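PDB 2YGL: blood group a-and b-cleaving endo-beta-galactosidase from Streptococcus pneumoniae, which probably binds carbohydrate through its tandem CBM51 modules, helping a family 98 glycoside hydrolase that cleaves blood group A and B antigens to engage its glycan targets. Local coordinates for residues T174-L182 against V262-G270; F288-Y298 against F315-K323. One frame throughout, in Å; residues are numbered along the deposited sequence.

Contact 1: T174-L182 against V262-G270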
loop_
_atom_site.group_PDB
_atom_site.type_symbol
_atom_site.label_atom_id
_atom_site.label_comp_id
_atom_site.label_asym_id
_atom_site.label_seq_id
_atom_site.Cartn_x
_atom_site.Cartn_y
_atom_site.Cartn_z
ATOM N N THR A 174 5.226 -0.800 -0.919
ATOM C CA THR A 174 5.968 -1.933 -0.368
ATOM C C THR A 174 5.032 -2.867 0.396
ATOM O O THR A 174 4.003 -2.433 0.925
ATOM C CB THR A 174 7.112 -1.471 0.569
ATOM O OG1 THR A 174 6.574 -0.679 1.637
ATOM C CG2 THR A 174 8.144 -0.653 -0.199
ATOM N N GLN A 175 5.388 -4.147 0.441
ATOM C CA GLN A 175 4.656 -5.128 1.240
ATOM C C GLN A 175 4.851 -4.836 2.728
ATOM O O GLN A 175 5.766 -4.096 3.106
ATOM C CB GLN A 175 5.129 -6.551 0.912
ATOM C CG GLN A 175 4.898 -6.988 -0.534
ATOM C CD GLN A 175 3.448 -7.347 -0.824
ATOM O OE1 GLN A 175 2.729 -6.590 -1.477
ATOM N NE2 GLN A 175 3.013 -8.505 -0.336
ATOM N N THR A 176 3.978 -5.402 3.561
ATOM C CA THR A 176 4.118 -5.322 5.014
ATOM C C THR A 176 5.522 -5.793 5.413
ATOM O O THR A 176 5.975 -6.858 4.983
ATOM C CB THR A 176 3.038 -6.169 5.728
ATOM O OG1 THR A 176 1.742 -5.798 5.239
ATOM C CG2 THR A 176 3.083 -5.963 7.240
ATOM N N ILE A 177 6.208 -4.980 6.214
ATOM C CA ILE A 177 7.594 -5.256 6.597
ATOM C C ILE A 177 7.684 -6.472 7.518
ATOM O O ILE A 177 7.011 -6.534 8.545
ATOM C CB ILE A 177 8.275 -4.026 7.270
ATOM C CG1 ILE A 177 8.045 -2.735 6.459
ATOM C CG2 ILE A 177 9.769 -4.291 7.519
ATOM C CD1 ILE A 177 8.632 -2.727 5.044
ATOM N N THR A 178 8.502 -7.441 7.116
ATOM C CA THR A 178 8.801 -8.623 7.924
ATOM C C THR A 178 10.311 -8.890 7.861
ATOM O O THR A 178 10.985 -8.385 6.959
ATOM C CB THR A 178 8.050 -9.884 7.421
ATOM O OG1 THR A 178 8.541 -10.256 6.128
ATOM C CG2 THR A 178 6.542 -9.650 7.354
ATOM N N PRO A 179 10.851 -9.673 8.819
ATOM C CA PRO A 179 12.244 -10.097 8.683
ATOM C C PRO A 179 12.508 -10.779 7.339
ATOM O O PRO A 179 13.515 -10.480 6.692
ATOM C CB PRO A 179 12.419 -11.074 9.845
ATOM C CG PRO A 179 11.505 -10.545 10.891
ATOM C CD PRO A 179 10.307 -10.014 10.148
ATOM N N ASP A 180 11.599 -11.662 6.920
ATOM C CA ASP A 180 11.673 -12.323 5.610
ATOM C C ASP A 180 11.823 -11.342 4.447
ATOM O O ASP A 180 12.655 -11.549 3.561
ATOM C CB ASP A 180 10.439 -13.204 5.374
ATOM C CG ASP A 180 10.576 -14.583 5.988
ATOM O OD1 ASP A 180 11.719 -15.032 6.219
ATOM O OD2 ASP A 180 9.532 -15.227 6.230
ATOM N N LEU A 181 11.011 -10.286 4.457
ATOM C CA LEU A 181 11.032 -9.276 3.400
ATOM C C LEU A 181 12.373 -8.540 3.349
ATOM O O LEU A 181 12.922 -8.319 2.270
ATOM C CB LEU A 181 9.872 -8.285 3.566
ATOM C CG LEU A 181 9.810 -7.085 2.611
ATOM C CD1 LEU A 181 9.635 -7.518 1.156
ATOM C CD2 LEU A 181 8.702 -6.128 3.020
ATOM N N LEU A 182 12.893 -8.168 4.518
ATOM C CA LEU A 182 14.188 -7.493 4.596
ATOM C C LEU A 182 15.343 -8.430 4.242
ATOM O O LEU A 182 16.385 -7.979 3.763
ATOM C CB LEU A 182 14.397 -6.841 5.973
ATOM C CG LEU A 182 13.392 -5.761 6.409
ATOM C CD1 LEU A 182 13.843 -5.078 7.694
ATOM C CD2 LEU A 182 13.149 -4.721 5.312
ATOM N N VAL A 262 16.322 10.526 -0.311
ATOM C CA VAL A 262 15.977 9.482 0.656
ATOM C C VAL A 262 14.670 9.837 1.361
ATOM O O VAL A 262 14.532 10.930 1.905
ATOM C CB VAL A 262 17.111 9.278 1.702
ATOM C CG1 VAL A 262 16.735 8.200 2.715
ATOM C CG2 VAL A 262 18.426 8.923 1.012
ATOM N N THR A 263 13.721 8.906 1.356
ATOM C CA THR A 263 12.390 9.170 1.902
ATOM C C THR A 263 12.014 8.300 3.100
ATOM O O THR A 263 11.044 8.598 3.798
ATOM C CB THR A 263 11.299 8.992 0.825
ATOM O OG1 THR A 263 11.390 7.672 0.277
ATOM C CG2 THR A 263 11.459 10.024 -0.290
ATOM N N ARG A 264 12.773 7.235 3.342
ATOM C CA ARG A 264 12.370 6.223 4.318
ATOM C C ARG A 264 13.566 5.455 4.882
ATOM O O ARG A 264 14.516 5.149 4.159
ATOM C CB ARG A 264 11.391 5.252 3.649
ATOM C CG ARG A 264 10.429 4.520 4.569
ATOM C CD ARG A 264 9.478 3.674 3.728
ATOM N NE ARG A 264 8.672 2.753 4.525
ATOM C CZ ARG A 264 7.972 1.737 4.022
ATOM N NH1 ARG A 264 7.974 1.500 2.715
ATOM N NH2 ARG A 264 7.268 0.952 4.830
ATOM N N PHE A 265 13.513 5.161 6.179
ATOM C CA PHE A 265 14.504 4.304 6.830
ATOM C C PHE A 265 13.810 3.115 7.494
ATOM O O PHE A 265 12.879 3.298 8.283
ATOM C CB PHE A 265 15.333 5.100 7.848
ATOM C CG PHE A 265 16.197 4.241 8.741
ATOM C CD1 PHE A 265 17.344 3.628 8.245
ATOM C CD2 PHE A 265 15.860 4.052 10.079
ATOM C CE1 PHE A 265 18.141 2.835 9.066
ATOM C CE2 PHE A 265 16.649 3.261 10.907
ATOM C CZ PHE A 265 17.794 2.653 10.400
ATOM N N ILE A 266 14.264 1.905 7.163
ATOM C CA ILE A 266 13.669 0.665 7.679
ATOM C C ILE A 266 14.718 -0.210 8.353
ATOM O O ILE A 266 15.726 -0.554 7.736
ATOM C CB ILE A 266 13.034 -0.204 6.556
ATOM C CG1 ILE A 266 12.281 0.647 5.523
ATOM C CG2 ILE A 266 12.150 -1.314 7.157
ATOM C CD1 ILE A 266 11.004 1.213 6.017
ATOM N N SER A 267 14.458 -0.590 9.604
ATOM C CA SER A 267 15.326 -1.521 10.329
ATOM C C SER A 267 14.658 -2.108 11.565
ATOM O O SER A 267 13.919 -1.420 12.271
ATOM C CB SER A 267 16.629 -0.834 10.751
ATOM O OG SER A 267 17.541 -1.772 11.290
ATOM N N TYR A 268 14.927 -3.387 11.814
ATOM C CA TYR A 268 14.677 -3.978 13.124
ATOM C C TYR A 268 15.837 -3.619 14.045
ATOM O O TYR A 268 16.984 -3.559 13.605
ATOM C CB TYR A 268 14.493 -5.496 13.022
ATOM C CG TYR A 268 13.160 -5.872 12.424
ATOM C CD1 TYR A 268 12.010 -5.945 13.218
ATOM C CD2 TYR A 268 13.036 -6.123 11.061
ATOM C CE1 TYR A 268 10.775 -6.274 12.665
ATOM C CE2 TYR A 268 11.809 -6.453 10.499
ATOM C CZ TYR A 268 10.684 -6.526 11.307
ATOM O OH TYR A 268 9.474 -6.851 10.745
ATOM N N VAL A 269 15.528 -3.360 15.316
ATOM C CA VAL A 269 16.527 -2.894 16.280
ATOM C C VAL A 269 16.420 -3.672 17.589
ATOM O O VAL A 269 15.335 -3.789 18.162
ATOM C CB VAL A 269 16.391 -1.365 16.577
ATOM C CG1 VAL A 269 17.493 -0.887 17.522
ATOM C CG2 VAL A 269 16.423 -0.550 15.295
ATOM N N GLY A 270 17.554 -4.194 18.052
ATOM C CA GLY A 270 17.635 -4.866 19.348
ATOM C C GLY A 270 19.053 -5.278 19.686
ATOM O O GLY A 270 20.003 -4.877 19.015
HETATM O O HOH W 1 5.375 -1.540 4.079
#
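Thr-174, Ile-177, Pro-179 and Leu-182 lie against Arg-264, Ile-266 and Tyr-268, a linker and short helix packed on one face of a beta strand in the second NPCBM/NEW2 domain. At the polar end, Arg-264 NH1 donates an almost straight bond (177°) to Thr-174 OG1 at 2.8 Å, the oxygen lying in the guanidinium plane. The extended arginine chain carries that edge up to the linker, where one water joins Thr-174 OG1, Gln-175 O and Arg-264 NH2. NH2 also forms a salt bridge with Asp-318, so the guanidinium is gripped from several directions and its rotation is probably fixed.

The middle is apolar. Ile-266 CG2, anti to its own nitrogen, meets Ile-177 CG2 at 3.8 Å and Leu-182 CD2 at 4.0 Å. Beyond it the Tyr-268 ring packs against the start of the helix, with Leu-182 CD1 within 3.6 Å of Tyr-268 CD2. Pro-179 CD comes within 3.7 Å of Tyr-268 CZ, and the proline crosses the tyrosine side chain at about a right angle. Thr-178, the N-cap residue, accepts from Leu-181 N at OG1 (3.0 Å), capping the short helix seated on the outer face of a beta-sandwich sheet.

Contact 2: F288-Y298 against F315-K323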
loop_
_atom_site.group_PDB
_atom_site.type_symbol
_atom_site.label_atom_id
_atom_site.label_comp_id
_atom_site.label_asym_id
_atom_site.label_seq_id
_atom_site.Cartn_x
_atom_site.Cartn_y
_atom_site.Cartn_z
ATOM N N PHE A 288 17.372 4.241 21.345
ATOM C CA PHE A 288 17.911 4.378 19.994
ATOM C C PHE A 288 17.209 5.527 19.276
ATOM O O PHE A 288 15.983 5.643 19.342
ATOM C CB PHE A 288 17.735 3.078 19.201
ATOM C CG PHE A 288 18.158 3.183 17.754
ATOM C CD1 PHE A 288 19.507 3.149 17.403
ATOM C CD2 PHE A 288 17.205 3.314 16.745
ATOM C CE1 PHE A 288 19.902 3.248 16.067
ATOM C CE2 PHE A 288 17.588 3.411 15.409
ATOM C CZ PHE A 288 18.938 3.377 15.069
ATOM N N GLU A 289 17.989 6.359 18.588
ATOM C CA GLU A 289 17.461 7.518 17.871
ATOM C C GLU A 289 17.840 7.535 16.395
ATOM O O GLU A 289 18.970 7.204 16.032
ATOM C CB GLU A 289 17.967 8.814 18.497
ATOM C CG GLU A 289 17.385 9.154 19.855
ATOM C CD GLU A 289 18.048 10.376 20.468
ATOM O OE1 GLU A 289 19.148 10.766 20.010
ATOM O OE2 GLU A 289 17.471 10.945 21.413
ATOM N N VAL A 290 16.883 7.923 15.554
ATOM C CA VAL A 290 17.168 8.294 14.172
ATOM C C VAL A 290 17.075 9.815 14.091
ATOM O O VAL A 290 16.052 10.407 14.447
ATOM C CB VAL A 290 16.207 7.626 13.165
ATOM C CG1 VAL A 290 16.588 7.995 11.727
ATOM C CG2 VAL A 290 16.217 6.113 13.336
ATOM N N VAL A 291 18.158 10.441 13.643
ATOM C CA VAL A 291 18.280 11.895 13.672
ATOM C C VAL A 291 18.515 12.440 12.260
ATOM O O VAL A 291 19.491 12.075 11.602
ATOM C CB VAL A 291 19.422 12.345 14.625
ATOM C CG1 VAL A 291 19.393 13.846 14.841
ATOM C CG2 VAL A 291 19.326 11.620 15.973
ATOM N N ALA A 292 17.605 13.298 11.805
ATOM C CA ALA A 292 17.718 13.945 10.500
ATOM C C ALA A 292 18.089 15.415 10.661
ATOM O O ALA A 292 17.325 16.196 11.233
ATOM C CB ALA A 292 16.419 13.799 9.712
ATOM N N ASP A 293 19.268 15.775 10.155
ATOM C CA ASP A 293 19.825 17.135 10.268
ATOM C C ASP A 293 19.744 17.708 11.686
ATOM O O ASP A 293 19.312 18.846 11.882
ATOM C CB ASP A 293 19.172 18.087 9.250
ATOM C CG ASP A 293 19.436 17.675 7.809
ATOM O OD1 ASP A 293 20.554 17.201 7.512
ATOM O OD2 ASP A 293 18.524 17.825 6.972
ATOM N N GLY A 294 20.152 16.907 12.668
ATOM C CA GLY A 294 20.179 17.345 14.062
ATOM C C GLY A 294 18.851 17.221 14.788
ATOM O O GLY A 294 18.776 17.474 15.987
ATOM N N LYS A 295 17.809 16.815 14.066
ATOM C CA LYS A 295 16.473 16.683 14.635
ATOM C C LYS A 295 16.064 15.216 14.779
ATOM O O LYS A 295 16.076 14.454 13.806
ATOM C CB LYS A 295 15.453 17.448 13.782
ATOM C CG LYS A 295 14.111 17.688 14.462
ATOM C CD LYS A 295 13.164 18.467 13.547
ATOM C CE LYS A 295 11.846 18.797 14.240
ATOM N NZ LYS A 295 10.985 17.595 14.450
ATOM N N VAL A 296 15.706 14.831 16.002
ATOM C CA VAL A 296 15.243 13.474 16.288
ATOM C C VAL A 296 13.906 13.235 15.591
ATOM O O VAL A 296 12.923 13.927 15.867
ATOM C CB VAL A 296 15.120 13.220 17.820
ATOM C CG1 VAL A 296 14.507 11.860 18.103
ATOM C CG2 VAL A 296 16.485 13.335 18.494
ATOM N N ILE A 297 13.889 12.275 14.667
ATOM C CA ILE A 297 12.668 11.916 13.941
ATOM C C ILE A 297 12.131 10.550 14.367
ATOM O O ILE A 297 11.003 10.186 14.026
ATOM C CB ILE A 297 12.844 11.993 12.399
ATOM C CG1 ILE A 297 13.970 11.061 11.925
ATOM C CG2 ILE A 297 13.074 13.446 11.964
ATOM C CD1 ILE A 297 13.966 10.786 10.432
ATOM N N TYR A 298 12.955 9.799 15.099
ATOM C CA TYR A 298 12.519 8.595 15.800
ATOM C C TYR A 298 13.250 8.443 17.134
ATOM O O TYR A 298 14.466 8.628 17.207
ATOM C CB TYR A 298 12.732 7.319 14.966
ATOM C CG TYR A 298 12.407 6.069 15.766
ATOM C CD1 TYR A 298 11.109 5.559 15.799
ATOM C CD2 TYR A 298 13.388 5.425 16.530
ATOM C CE1 TYR A 298 10.798 4.434 16.549
ATOM C CE2 TYR A 298 13.085 4.301 17.289
ATOM C CZ TYR A 298 11.790 3.811 17.292
ATOM O OH TYR A 298 11.482 2.698 18.036
ATOM N N PHE A 315 12.441 -4.341 17.957
ATOM C CA PHE A 315 11.343 -3.508 17.454
ATOM C C PHE A 315 11.590 -3.008 16.032
ATOM O O PHE A 315 12.738 -2.800 15.629
ATOM C CB PHE A 315 11.036 -2.341 18.408
ATOM C CG PHE A 315 12.238 -1.510 18.779
ATOM C CD1 PHE A 315 13.003 -1.830 19.896
ATOM C CD2 PHE A 315 12.588 -0.393 18.028
ATOM C CE1 PHE A 315 14.109 -1.065 20.249
ATOM C CE2 PHE A 315 13.694 0.382 18.372
ATOM C CZ PHE A 315 14.458 0.044 19.486
ATOM N N LEU A 316 10.504 -2.828 15.281
ATOM C CA LEU A 316 10.588 -2.304 13.923
ATOM C C LEU A 316 10.648 -0.783 13.932
ATOM O O LEU A 316 9.775 -0.120 14.496
ATOM C CB LEU A 316 9.409 -2.786 13.065
ATOM C CG LEU A 316 9.324 -2.295 11.609
ATOM C CD1 LEU A 316 10.557 -2.680 10.786
ATOM C CD2 LEU A 316 8.058 -2.804 10.933
ATOM N N VAL A 317 11.699 -0.245 13.321
ATOM C CA VAL A 317 11.810 1.189 13.086
ATOM C C VAL A 317 11.499 1.442 11.616
ATOM O O VAL A 317 12.195 0.946 10.726
ATOM C CB VAL A 317 13.212 1.740 13.439
ATOM C CG1 VAL A 317 13.320 3.215 13.064
ATOM C CG2 VAL A 317 13.505 1.550 14.917
ATOM N N ASP A 318 10.435 2.200 11.376
ATOM C CA ASP A 318 10.008 2.536 10.025
ATOM C C ASP A 318 9.572 3.994 10.021
ATOM O O ASP A 318 8.452 4.318 10.419
ATOM C CB ASP A 318 8.866 1.610 9.585
ATOM C CG ASP A 318 8.422 1.853 8.148
ATOM O OD1 ASP A 318 8.866 2.841 7.518
ATOM O OD2 ASP A 318 7.620 1.042 7.641
ATOM N N VAL A 319 10.469 4.869 9.572
ATOM C CA VAL A 319 10.264 6.311 9.690
ATOM C C VAL A 319 10.508 7.041 8.365
ATOM O O VAL A 319 11.436 6.709 7.620
ATOM C CB VAL A 319 11.120 6.911 10.859
ATOM C CG1 VAL A 319 12.623 6.732 10.611
ATOM C CG2 VAL A 319 10.772 8.376 11.120
ATOM N N GLU A 320 9.654 8.023 8.077
ATOM C CA GLU A 320 9.813 8.879 6.905
ATOM C C GLU A 320 10.986 9.830 7.097
ATOM O O GLU A 320 11.152 10.411 8.169
ATOM C CB GLU A 320 8.542 9.695 6.644
ATOM C CG GLU A 320 7.378 8.903 6.064
ATOM C CD GLU A 320 6.173 9.774 5.724
ATOM O OE1 GLU A 320 6.101 10.935 6.191
ATOM O OE2 GLU A 320 5.288 9.294 4.983
ATOM N N ILE A 321 11.796 9.977 6.055
ATOM C CA ILE A 321 12.878 10.955 6.051
ATOM C C ILE A 321 12.358 12.225 5.380
ATOM O O ILE A 321 11.871 12.164 4.247
ATOM C CB ILE A 321 14.136 10.429 5.301
ATOM C CG1 ILE A 321 14.573 9.047 5.825
ATOM C CG2 ILE A 321 15.276 11.445 5.357
ATOM C CD1 ILE A 321 14.854 8.967 7.322
ATOM N N PRO A 322 12.447 13.377 6.074
ATOM C CA PRO A 322 11.935 14.622 5.500
ATOM C C PRO A 322 12.647 14.996 4.203
ATOM O O PRO A 322 13.853 14.770 4.066
ATOM C CB PRO A 322 12.238 15.661 6.587
ATOM C CG PRO A 322 12.348 14.875 7.846
ATOM C CD PRO A 322 12.986 13.587 7.430
ATOM N N LYS A 323 11.889 15.550 3.259
ATOM C CA LYS A 323 12.429 16.051 1.997
ATOM C C LYS A 323 13.625 16.972 2.247
ATOM O O LYS A 323 13.625 17.751 3.204
ATOM C CB LYS A 323 11.326 16.787 1.221
ATOM C CG LYS A 323 11.716 17.285 -0.168
ATOM C CD LYS A 323 10.545 18.009 -0.825
ATOM C CE LYS A 323 10.985 18.856 -2.013
ATOM N NZ LYS A 323 11.693 20.101 -1.603
#
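Tyr-298 and Val-317 form the close-packed part of this contact, where a beta hairpin of one sheet of the sandwich faces a strand of the other, its first strand running almost parallel to it (13°). Val-317 puts both methyls over one face of the tyrosine ring: CG1 sits 4.0 Å above the plane near the centre, and CG2 makes a CH-pi contact, 4.0 Å from the centroid and 28° off the normal. With CG anti to the backbone nitrogen (chi1 174°), Tyr-298 extends its ring along the opposing strand, until its OH comes 3.2 Å from Phe-315 CE2. Buried Phe-288 and Val-290 continue this apolar layer inward, Val-290 CG2 lying 4.1 Å from Val-317 CG1.

A classic beta bulge turns both Ile-297 and Tyr-298 toward strand 315-320, with Val-290 O accepting from both of their backbone nitrogens. Ile-297 CD1 reaches 3.7 Å from Ile-321 CD1, while Val-319 CG2 rests 3.4 Å from Ile-297 O.

Toward the hairpin tip the packing thins. There exposed Pro-322 offers CD to Ala-292 CB at 4.1 Å, and the type I' turn through Asp-293 and Gly-294 is exposed to solvent.

The interface is mostly methyls, rings and aliphatic branches, consistent with cohesion mainly through hydrophobic burial, without hydrogen bonds between the two segments to fix them.

In the fold
From the N terminus, residues 174-182 run from the linker between the two modules into a short helix. Contact 1 closes a loop of 79 residues when strand 262-271 runs past that helix. The chain then enters strand 285-292 and its hairpin, and contact 2 closes a much shorter loop of 16 residues at strand 315-320. The two contacts follow in series, neither nested nor crossed. They join through neighbouring strands of one sheet: Val-317 N lies 2.7 Å from Ser-267 O, a probable hydrogen bond. Contact 1 thus ties the linker to that sheet's outer side, and contact 2 ties its inner side to the opposing sheet.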